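Local coordinates for chromosome-partitioning protein Spo0J (Thermus thermophilus HB27, PDB 1VZ0) that binds the plasmid centromere-like site parS, stimulates the ATPase activity of Soj and is probably involved in chromosome partitioning, at residues 45-50 against 77-82. Sequence-based numbering, arbitrary orientation.
Sequences ESLKEL and GERRYR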
ATOM      1  N   GLU C  45      -1.531  10.053 -11.019  1.00 34.34           N
ATOM      2  CA  GLU C  45      -1.270  11.478 -10.879  1.00 33.97           C
ATOM      3  C   GLU C  45       0.169  11.713 -10.450  1.00 33.66           C
ATOM      4  O   GLU C  45       0.888  12.496 -11.070  1.00 33.04           O
ATOM      5  CB  GLU C  45      -2.215  12.102  -9.851  1.00 39.65           C
ATOM      6  CG  GLU C  45      -3.689  12.070 -10.235  1.00 46.74           C
ATOM      7  CD  GLU C  45      -4.581  12.718  -9.184  1.00 53.72           C
ATOM      8  OE1 GLU C  45      -5.821  12.672  -9.340  1.00 58.38           O
ATOM      9  OE2 GLU C  45      -4.041  13.275  -8.204  1.00 55.32           O
ATOM     10  N   SER C  46       0.599  11.024  -9.398  1.00 32.93           N
ATOM     11  CA  SER C  46       1.961  11.201  -8.909  1.00 35.06           C
ATOM     12  C   SER C  46       3.007  10.698  -9.904  1.00 33.62           C
ATOM     13  O   SER C  46       4.101  11.254  -9.990  1.00 32.01           O
ATOM     14  CB  SER C  46       2.143  10.522  -7.545  1.00 35.02           C
ATOM     15  OG  SER C  46       1.971   9.122  -7.618  1.00 40.76           O
ATOM     16  N   LEU C  47       2.666   9.656 -10.656  1.00 34.77           N
ATOM     17  CA  LEU C  47       3.570   9.105 -11.662  1.00 33.50           C
ATOM     18  C   LEU C  47       3.806  10.209 -12.695  1.00 37.00           C
ATOM     19  O   LEU C  47       4.941  10.475 -13.099  1.00 37.20           O
ATOM     20  CB  LEU C  47       2.923   7.903 -12.356  1.00 35.42           C
ATOM     21  CG  LEU C  47       3.799   6.862 -13.066  1.00 37.19           C
ATOM     22  CD1 LEU C  47       2.936   6.104 -14.064  1.00 36.03           C
ATOM     23  CD2 LEU C  47       4.963   7.522 -13.783  1.00 37.89           C
ATOM     24  N   LYS C  48       2.717  10.847 -13.115  1.00 34.89           N
ATOM     25  CA  LYS C  48       2.786  11.928 -14.094  1.00 37.68           C
ATOM     26  C   LYS C  48       3.538  13.136 -13.548  1.00 36.44           C
ATOM     27  O   LYS C  48       4.321  13.756 -14.263  1.00 32.91           O
ATOM     28  CB  LYS C  48       1.375  12.348 -14.519  1.00 39.04           C
ATOM     29  CG  LYS C  48       1.298  13.701 -15.210  1.00 41.71           C
ATOM     30  CD  LYS C  48      -0.134  14.023 -15.618  1.00 44.21           C
ATOM     31  CE  LYS C  48      -0.324  15.512 -15.876  1.00 46.49           C
ATOM     32  NZ  LYS C  48       0.614  16.039 -16.906  1.00 50.94           N
ATOM     33  N   GLU C  49       3.300  13.469 -12.282  1.00 36.23           N
ATOM     34  CA  GLU C  49       3.970  14.607 -11.672  1.00 36.63           C
ATOM     35  C   GLU C  49       5.477  14.352 -11.569  1.00 38.45           C
ATOM     36  O   GLU C  49       6.275  15.284 -11.696  1.00 35.94           O
ATOM     37  CB  GLU C  49       3.354  14.902 -10.294  1.00 39.90           C
ATOM     38  CG  GLU C  49       1.885  15.321 -10.394  1.00 48.69           C
ATOM     39  CD  GLU C  49       1.179  15.475  -9.055  1.00 53.40           C
ATOM     40  OE1 GLU C  49      -0.064  15.620  -9.070  1.00 56.20           O
ATOM     41  OE2 GLU C  49       1.846  15.457  -7.997  1.00 53.48           O
ATOM     42  N   LEU C  50       5.859  13.092 -11.359  1.00 35.48           N
ATOM     43  CA  LEU C  50       7.271  12.732 -11.258  1.00 36.46           C
ATOM     44  C   LEU C  50       7.886  12.826 -12.649  1.00 35.60           C
ATOM     45  O   LEU C  50       9.009  13.288 -12.812  1.00 33.89           O
ATOM     46  CB  LEU C  50       7.442  11.301 -10.734  1.00 34.26           C
ATOM     47  CG  LEU C  50       8.683  10.990  -9.882  1.00 34.60           C
ATOM     48  CD1 LEU C  50       9.033   9.522 -10.057  1.00 33.04           C
ATOM     49  CD2 LEU C  50       9.860  11.855 -10.281  1.00 33.24           C
ATOM     50  N   GLY C  77      13.590   0.434  -8.752  1.00 32.42           N
ATOM     51  CA  GLY C  77      13.212   1.773  -9.182  1.00 30.89           C
ATOM     52  C   GLY C  77      12.191   1.766 -10.307  1.00 32.59           C
ATOM     53  O   GLY C  77      12.307   2.521 -11.276  1.00 34.14           O
ATOM     54  N   GLU C  78      11.173   0.924 -10.176  1.00 32.08           N
ATOM     55  CA  GLU C  78      10.144   0.814 -11.199  1.00 35.24           C
ATOM     56  C   GLU C  78       9.472   2.156 -11.529  1.00 35.17           C
ATOM     57  O   GLU C  78       9.364   2.513 -12.697  1.00 36.92           O
ATOM     58  CB  GLU C  78       9.091  -0.222 -10.775  1.00 34.03           C
ATOM     59  CG  GLU C  78       8.244  -0.795 -11.929  1.00 41.37           C
ATOM     60  CD  GLU C  78       8.999  -1.818 -12.788  1.00 46.35           C
ATOM     61  OE1 GLU C  78       9.577  -2.755 -12.197  1.00 53.69           O
ATOM     62  OE2 GLU C  78       9.006  -1.700 -14.041  1.00 31.89           O
ATOM     63  N   ARG C  79       9.026   2.901 -10.519  1.00 35.86           N
ATOM     64  CA  ARG C  79       8.370   4.184 -10.784  1.00 37.60           C
ATOM     65  C   ARG C  79       9.318   5.196 -11.407  1.00 38.23           C
ATOM     66  O   ARG C  79       8.941   5.957 -12.303  1.00 37.21           O
ATOM     67  CB  ARG C  79       7.746   4.750  -9.504  1.00 39.03           C
ATOM     68  CG  ARG C  79       6.311   4.261  -9.317  1.00 47.32           C
ATOM     69  CD  ARG C  79       5.677   4.713  -8.009  1.00 51.97           C
ATOM     70  NE  ARG C  79       5.420   6.151  -7.931  1.00 52.94           N
ATOM     71  CZ  ARG C  79       4.359   6.774  -8.441  1.00 50.79           C
ATOM     72  NH1 ARG C  79       4.247   8.087  -8.296  1.00 50.97           N
ATOM     73  NH2 ARG C  79       3.411   6.102  -9.086  1.00 45.21           N
ATOM     74  N   ARG C  80      10.552   5.196 -10.926  1.00 40.02           N
ATOM     75  CA  ARG C  80      11.566   6.088 -11.450  1.00 39.30           C
ATOM     76  C   ARG C  80      11.699   5.743 -12.940  1.00 38.65           C
ATOM     77  O   ARG C  80      11.693   6.618 -13.809  1.00 39.88           O
ATOM     78  CB  ARG C  80      12.891   5.833 -10.720  1.00 40.08           C
ATOM     79  CG  ARG C  80      13.611   7.087 -10.267  1.00 41.65           C
ATOM     80  CD  ARG C  80      13.416   7.385  -8.791  1.00 42.97           C
ATOM     81  NE  ARG C  80      14.251   6.543  -7.938  1.00 45.99           N
ATOM     82  CZ  ARG C  80      14.443   6.749  -6.635  1.00 46.01           C
ATOM     83  NH1 ARG C  80      13.863   7.772  -6.016  1.00 43.22           N
ATOM     84  NH2 ARG C  80      15.218   5.924  -5.944  1.00 43.65           N
ATOM     85  N   TYR C  81      11.781   4.446 -13.217  1.00 36.27           N
ATOM     86  CA  TYR C  81      11.937   3.923 -14.573  1.00 34.34           C
ATOM     87  C   TYR C  81      10.783   4.307 -15.494  1.00 35.47           C
ATOM     88  O   TYR C  81      10.999   4.799 -16.603  1.00 37.03           O
ATOM     89  CB  TYR C  81      12.077   2.397 -14.501  1.00 28.20           C
ATOM     90  CG  TYR C  81      11.993   1.661 -15.822  1.00 31.73           C
ATOM     91  CD1 TYR C  81      13.052   1.679 -16.732  1.00 29.58           C
ATOM     92  CD2 TYR C  81      10.862   0.914 -16.148  1.00 27.07           C
ATOM     93  CE1 TYR C  81      12.986   0.970 -17.929  1.00 30.22           C
ATOM     94  CE2 TYR C  81      10.785   0.204 -17.339  1.00 26.57           C
ATOM     95  CZ  TYR C  81      11.852   0.232 -18.225  1.00 33.76           C
ATOM     96  OH  TYR C  81      11.801  -0.495 -19.395  1.00 33.80           O
ATOM     97  N   ARG C  82       9.558   4.090 -15.032  1.00 34.62           N
ATOM     98  CA  ARG C  82       8.390   4.407 -15.839  1.00 37.24           C
ATOM     99  C   ARG C  82       8.163   5.897 -16.026  1.00 37.45           C
ATOM    100  O   ARG C  82       7.609   6.320 -17.038  1.00 39.72           O
ATOM    101  CB  ARG C  82       7.154   3.734 -15.241  1.00 40.14           C
ATOM    102  CG  ARG C  82       7.321   2.233 -15.213  1.00 42.63           C
ATOM    103  CD  ARG C  82       6.031   1.478 -15.041  1.00 50.58           C
ATOM    104  NE  ARG C  82       6.296   0.044 -15.133  1.00 58.12           N
ATOM    105  CZ  ARG C  82       6.651  -0.594 -16.247  1.00 56.10           C
ATOM    106  NH1 ARG C  82       6.880  -1.899 -16.214  1.00 54.76           N
ATOM    107  NH2 ARG C  82       6.756   0.056 -17.398  1.00 51.54           N
TER
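R79 stretches its guanidinium over to S46, where NH1 lies 2.6 Å from OG. The bond is weak, bent to 123° at the hydrogen. The arginine chain is extended as far as CD and then bends at chi3 (68°), which turns the charged end onto the neighbouring helix. A small serine suits this spot, since it leaves room for the planar group, and its OG turns back mainly to the A43 carbonyl, with F42 O as a second acceptor for the same hydrogen. NH2 of R79 shares the A43 carbonyl and passes 3.8 Å from CB of L47, while NE forms a salt bridge with E166 of the second subunit. Arginine can thus serve several acceptors at once.

Helices 38-57 and 78-86 meet here within the ParB N-terminal domain, their local axes 9.7 Å apart and crossing at -60°. The buried apolar side belongs to L50, whose CD1 rests 4.2 Å from the R79 carbonyl oxygen; its side chain also packs on A83 and L60, a largely apolar setting that suits leucine. L47 also reaches A83 and M86 of helix 78-86. Contact thins toward the solvent side, where CD2 of L47 lies 4.2 Å from the backbone C of R82. The long, exposed R82 side chain leads away from helix 38-57, and its NH1 forms a salt bridge of 3.0 Å with OE2 of E78, one turn back.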